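Side-chain contacts in putative diflavin flavoprotein A 3 (Nostoc sp., PDB 3FNI), which probably carries electrons from NADH to oxygen, reducing it to water, and is represented here by its flavodoxin-like domain: residues T141-G144 with Q145-R149; A43-L47 with Q48-E52. All blocks are in the same frame, centred on the assembly; numbering follows the deposited sequence.

Contact 1 (T141-G144 with Q145-R149); sequences TDLG and QWVTR
T148 reaches back one turn to G144 with two groups at once, within helix 130-152. Its amide N and its hydroxyl OG1 each donate to G144 O at 3.0 Å, and they come from opposite faces of that carbonyl plane. The hydroxyl is placed for this by a chi1 of -60°, which sets OG1 beside its own backbone N and leans it toward the preceding turn. Replaced by a valine, T148 would probably leave G144 O with the amide bond as its sole grip from this residue.

The regular helical bonds run alongside, Q145 N to T141 O at 2.8 Å and V147 N to L143 O at the same 2.8 Å, the latter almost straight at 166°.

On the outer side Q145 runs back over T141. Its CG lies 3.1 Å from T141 O, and its OE1 passes 3.8 Å from the methyl CG2 of T141. A water within short reach of both OE1 of Q145 and OD1 of D142 appears to bridge them, though it has more acceptors around it than protons to give; the amide and carboxylate planes differ by only 24°. T141 OG1 is turned elsewhere, chiefly to G28 O, with a hydrogen bond to E137 OE1 as well.

The apolar contacts are looser. L143 CD1 meets W146 CE3 obliquely at 4.3 Å and V147 CG2 at 4.4 Å, while the leucine goes on to A89 and V61 of the sheet.

The helix is thus two-sided, with hydrocarbon of L143 and V147 laid on the strands, while the hydroxyls of T141 and T148 are held by backbone carbonyls; OE1 of E138, close to D142 OD1, would probably raise the proton affinity of that carboxylate.

Contact 2 (A43-L47 with Q48-E52); sequences AAVDL and QELRE
The N-terminal cap of helix 47-55, where the loop after strand 35-40 turns into the helix, is built by D46 with Q48, E49 and L50. D46 OD1 accepts from E49 N at 3.2 Å, along a fairly straight 154° path that meets the oxygen from above the carboxylate plane, and more weakly from Q48 N at 2.9 Å. With chi1 at -175°, CG stands anti to the backbone N and the carboxylate swings over the first turn. D46 O meanwhile accepts from L50 N at 2.8 Å.

This is an N-cap in which the aspartate fills in for the missing preceding turn, and the helix end would be expected to stabilise its negative charge. V45 and L50, the residue before the cap and the fourth after it, form a hydrophobic staple, CG2 of the valine lying 3.8 Å from CD2 of the leucine.

E49 folds back alongside the cap: its CG takes the crowded position between backbone N and carbonyl carbon and lies 3.4 Å from D46 CB. Its OE1 stays 4.1 Å from D46 N, too far for the return bond of a capping box. One turn on, R51 N donates to L47 O, and the extended arginine chain turns at its last torsion (chi4 67°), bringing NH1 to 3.6 Å from L47 CB; L47, L50 and R51 all touch T79 of helix 70-83.

From the N terminus, contact 2 comes first: it follows strand 35-40, an outermost strand of the five-stranded parallel sheet, and starts the helix of the crossover that leads to strand 57-63. Contact 1 lies near the C-terminal end, in helix 130-152, after the last strand, 116-117. The two are in series, neither nested nor crossing, and each spans a single turn without closing a long loop. Their centres are 25 Å apart and their nearest atoms about 14 Å. Contact 2 sets its helix against helix 70-83, whereas contact 1 rests on strands 57-63 and 89-93. The strand order 2-1-3-4-5 is that of flavodoxin.

Contact 1 (T141-G144 with Q145-R149)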
loop_
_atom_site.group_PDB
_atom_site.type_symbol
_atom_site.label_atom_id
_atom_site.label_comp_id
_atom_site.label_asym_id
_atom_site.label_seq_id
_atom_site.Cartn_x
_atom_site.Cartn_y
_atom_site.Cartn_z
ATOM N N THR A 141 -11.916 1.657 1.221
ATOM C CA THR A 141 -12.900 2.723 1.158
ATOM C C THR A 141 -12.459 3.882 2.042
ATOM O O THR A 141 -12.484 5.034 1.619
ATOM C CB THR A 141 -14.273 2.223 1.631
ATOM O OG1 THR A 141 -14.779 1.273 0.690
ATOM C CG2 THR A 141 -15.252 3.369 1.763
ATOM N N ASP A 142 -12.054 3.564 3.270
ATOM C CA ASP A 142 -11.609 4.576 4.217
ATOM C C ASP A 142 -10.509 5.453 3.640
ATOM O O ASP A 142 -10.555 6.673 3.767
ATOM C CB ASP A 142 -11.104 3.917 5.504
ATOM C CG ASP A 142 -12.226 3.494 6.424
ATOM O OD1 ASP A 142 -13.389 3.433 5.963
ATOM O OD2 ASP A 142 -11.947 3.212 7.611
ATOM N N LEU A 143 -9.517 4.824 3.017
ATOM C CA LEU A 143 -8.406 5.552 2.424
ATOM C C LEU A 143 -8.896 6.373 1.247
ATOM O O LEU A 143 -8.491 7.515 1.070
ATOM C CB LEU A 143 -7.318 4.581 1.956
ATOM C CG LEU A 143 -6.090 5.248 1.323
ATOM C CD1 LEU A 143 -5.472 6.241 2.312
ATOM C CD2 LEU A 143 -5.063 4.175 0.909
ATOM N N GLY A 144 -9.773 5.776 0.443
ATOM C CA GLY A 144 -10.324 6.470 -0.706
ATOM C C GLY A 144 -11.083 7.712 -0.274
ATOM O O GLY A 144 -11.019 8.742 -0.944
ATOM N N GLN A 145 -11.801 7.613 0.844
ATOM C CA GLN A 145 -12.565 8.744 1.363
ATOM C C GLN A 145 -11.608 9.803 1.893
ATOM O O GLN A 145 -11.833 10.997 1.718
ATOM C CB GLN A 145 -13.510 8.295 2.483
ATOM C CG GLN A 145 -14.585 7.305 2.036
ATOM C CD GLN A 145 -15.561 6.956 3.145
ATOM O OE1 GLN A 145 -15.192 6.344 4.144
ATOM N NE2 GLN A 145 -16.815 7.351 2.974
ATOM N N TRP A 146 -10.538 9.355 2.542
ATOM C CA TRP A 146 -9.549 10.267 3.083
ATOM C C TRP A 146 -8.916 11.052 1.932
ATOM O O TRP A 146 -8.778 12.273 2.010
ATOM C CB TRP A 146 -8.480 9.489 3.845
ATOM C CG TRP A 146 -7.435 10.362 4.456
ATOM C CD1 TRP A 146 -7.459 10.937 5.699
ATOM C CD2 TRP A 146 -6.208 10.780 3.844
ATOM N NE1 TRP A 146 -6.320 11.684 5.896
ATOM C CE2 TRP A 146 -5.536 11.604 4.775
ATOM C CE3 TRP A 146 -5.610 10.535 2.599
ATOM C CZ2 TRP A 146 -4.298 12.186 4.499
ATOM C CZ3 TRP A 146 -4.377 11.116 2.322
ATOM C CH2 TRP A 146 -3.734 11.931 3.272
ATOM N N VAL A 147 -8.538 10.346 0.866
ATOM C CA VAL A 147 -7.938 10.971 -0.316
ATOM C C VAL A 147 -8.891 12.025 -0.887
ATOM O O VAL A 147 -8.480 13.142 -1.223
ATOM C CB VAL A 147 -7.632 9.914 -1.423
ATOM C CG1 VAL A 147 -7.254 10.606 -2.735
ATOM C CG2 VAL A 147 -6.492 9.001 -0.973
ATOM N N THR A 148 -10.167 11.668 -1.002
ATOM C CA THR A 148 -11.157 12.603 -1.529
ATOM C C THR A 148 -11.222 13.862 -0.666
ATOM O O THR A 148 -11.169 14.977 -1.189
ATOM C CB THR A 148 -12.551 11.965 -1.591
ATOM O OG1 THR A 148 -12.505 10.817 -2.443
ATOM C CG2 THR A 148 -13.572 12.964 -2.144
ATOM N N ARG A 149 -11.333 13.675 0.649
ATOM C CA ARG A 149 -11.390 14.794 1.589
ATOM C C ARG A 149 -10.109 15.630 1.581
ATOM O O ARG A 149 -10.133 16.826 1.874
ATOM C CB ARG A 149 -11.654 14.295 3.019
ATOM C CG ARG A 149 -13.123 14.061 3.341
ATOM C CD ARG A 149 -13.380 13.890 4.838
ATOM N NE ARG A 149 -13.421 12.487 5.249
ATOM C CZ ARG A 149 -12.350 11.741 5.491
ATOM N NH1 ARG A 149 -11.140 12.264 5.373
ATOM N NH2 ARG A 149 -12.488 10.470 5.841
HETATM O O HOH W 1 -15.768 4.390 5.670
#

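Contact 2 (A43-L47 with Q48-E52)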
loop_
_atom_site.group_PDB
_atom_site.type_symbol
_atom_site.label_atom_id
_atom_site.label_comp_id
_atom_site.label_asym_id
_atom_site.label_seq_id
_atom_site.Cartn_x
_atom_site.Cartn_y
_atom_site.Cartn_z
ATOM N N ALA A 43 8.697 -7.705 -9.435
ATOM C CA ALA A 43 9.176 -7.441 -10.785
ATOM C C ALA A 43 10.031 -6.179 -10.786
ATOM O O ALA A 43 9.661 -5.171 -10.182
ATOM C CB ALA A 43 8.001 -7.286 -11.744
ATOM N N ALA A 44 11.177 -6.243 -11.463
ATOM C CA ALA A 44 12.098 -5.113 -11.540
ATOM C C ALA A 44 11.393 -3.852 -12.020
ATOM O O ALA A 44 10.564 -3.901 -12.928
ATOM C CB ALA A 44 13.260 -5.447 -12.471
ATOM N N VAL A 45 11.729 -2.722 -11.409
ATOM C CA VAL A 45 11.117 -1.457 -11.784
ATOM C C VAL A 45 12.139 -0.347 -11.964
ATOM O O VAL A 45 13.206 -0.356 -11.349
ATOM C CB VAL A 45 10.092 -0.998 -10.729
ATOM C CG1 VAL A 45 8.891 -1.927 -10.726
ATOM C CG2 VAL A 45 10.744 -0.973 -9.361
ATOM N N ASP A 46 11.792 0.606 -12.823
ATOM C CA ASP A 46 12.633 1.759 -13.107
ATOM C C ASP A 46 12.554 2.674 -11.894
ATOM O O ASP A 46 11.516 3.279 -11.623
ATOM C CB ASP A 46 12.110 2.485 -14.346
ATOM C CG ASP A 46 13.007 3.625 -14.779
ATOM O OD1 ASP A 46 13.315 4.499 -13.942
ATOM O OD2 ASP A 46 13.397 3.647 -15.965
ATOM N N LEU A 47 13.659 2.770 -11.170
ATOM C CA LEU A 47 13.729 3.583 -9.964
ATOM C C LEU A 47 13.258 5.025 -10.122
ATOM O O LEU A 47 12.654 5.585 -9.208
ATOM C CB LEU A 47 15.157 3.575 -9.424
ATOM C CG LEU A 47 15.761 2.190 -9.196
ATOM C CD1 LEU A 47 17.145 2.355 -8.603
ATOM C CD2 LEU A 47 14.868 1.362 -8.279
ATOM N N GLN A 48 13.536 5.630 -11.270
ATOM C CA GLN A 48 13.139 7.014 -11.480
ATOM C C GLN A 48 11.648 7.175 -11.724
ATOM O O GLN A 48 11.043 8.155 -11.282
ATOM C CB GLN A 48 13.919 7.630 -12.640
ATOM C CG GLN A 48 13.882 9.143 -12.627
ATOM C CD GLN A 48 14.250 9.711 -11.262
ATOM O OE1 GLN A 48 15.346 9.465 -10.747
ATOM N NE2 GLN A 48 13.329 10.470 -10.667
ATOM N N GLU A 49 11.057 6.217 -12.428
ATOM C CA GLU A 49 9.633 6.282 -12.704
ATOM C C GLU A 49 8.891 5.856 -11.444
ATOM O O GLU A 49 7.749 6.259 -11.223
ATOM C CB GLU A 49 9.268 5.383 -13.892
ATOM C CG GLU A 49 9.096 3.912 -13.558
ATOM C CD GLU A 49 8.645 3.085 -14.755
ATOM O OE1 GLU A 49 8.313 1.896 -14.556
ATOM O OE2 GLU A 49 8.627 3.615 -15.891
ATOM N N LEU A 50 9.548 5.049 -10.614
ATOM C CA LEU A 50 8.956 4.594 -9.355
ATOM C C LEU A 50 8.866 5.769 -8.385
ATOM O O LEU A 50 7.920 5.858 -7.604
ATOM C CB LEU A 50 9.793 3.474 -8.727
ATOM C CG LEU A 50 9.345 2.986 -7.340
ATOM C CD1 LEU A 50 7.893 2.517 -7.386
ATOM C CD2 LEU A 50 10.261 1.849 -6.872
ATOM N N ARG A 51 9.858 6.659 -8.433
ATOM C CA ARG A 51 9.872 7.843 -7.569
ATOM C C ARG A 51 8.769 8.792 -8.021
ATOM O O ARG A 51 8.119 9.442 -7.206
ATOM C CB ARG A 51 11.205 8.596 -7.665
ATOM C CG ARG A 51 12.419 7.877 -7.122
ATOM C CD ARG A 51 13.562 8.871 -6.880
ATOM N NE ARG A 51 14.727 8.222 -6.287
ATOM C CZ ARG A 51 15.480 7.325 -6.915
ATOM N NH1 ARG A 51 15.198 6.974 -8.164
ATOM N NH2 ARG A 51 16.501 6.760 -6.288
ATOM N N GLU A 52 8.586 8.874 -9.334
ATOM C CA GLU A 52 7.575 9.734 -9.921
ATOM C C GLU A 52 6.177 9.265 -9.589
ATOM O O GLU A 52 5.274 10.076 -9.382
ATOM C CB GLU A 52 7.695 9.753 -11.434
ATOM C CG GLU A 52 8.835 10.550 -11.992
ATOM C CD GLU A 52 8.638 10.787 -13.465
ATOM O OE1 GLU A 52 8.660 9.799 -14.236
ATOM O OE2 GLU A 52 8.436 11.959 -13.849
#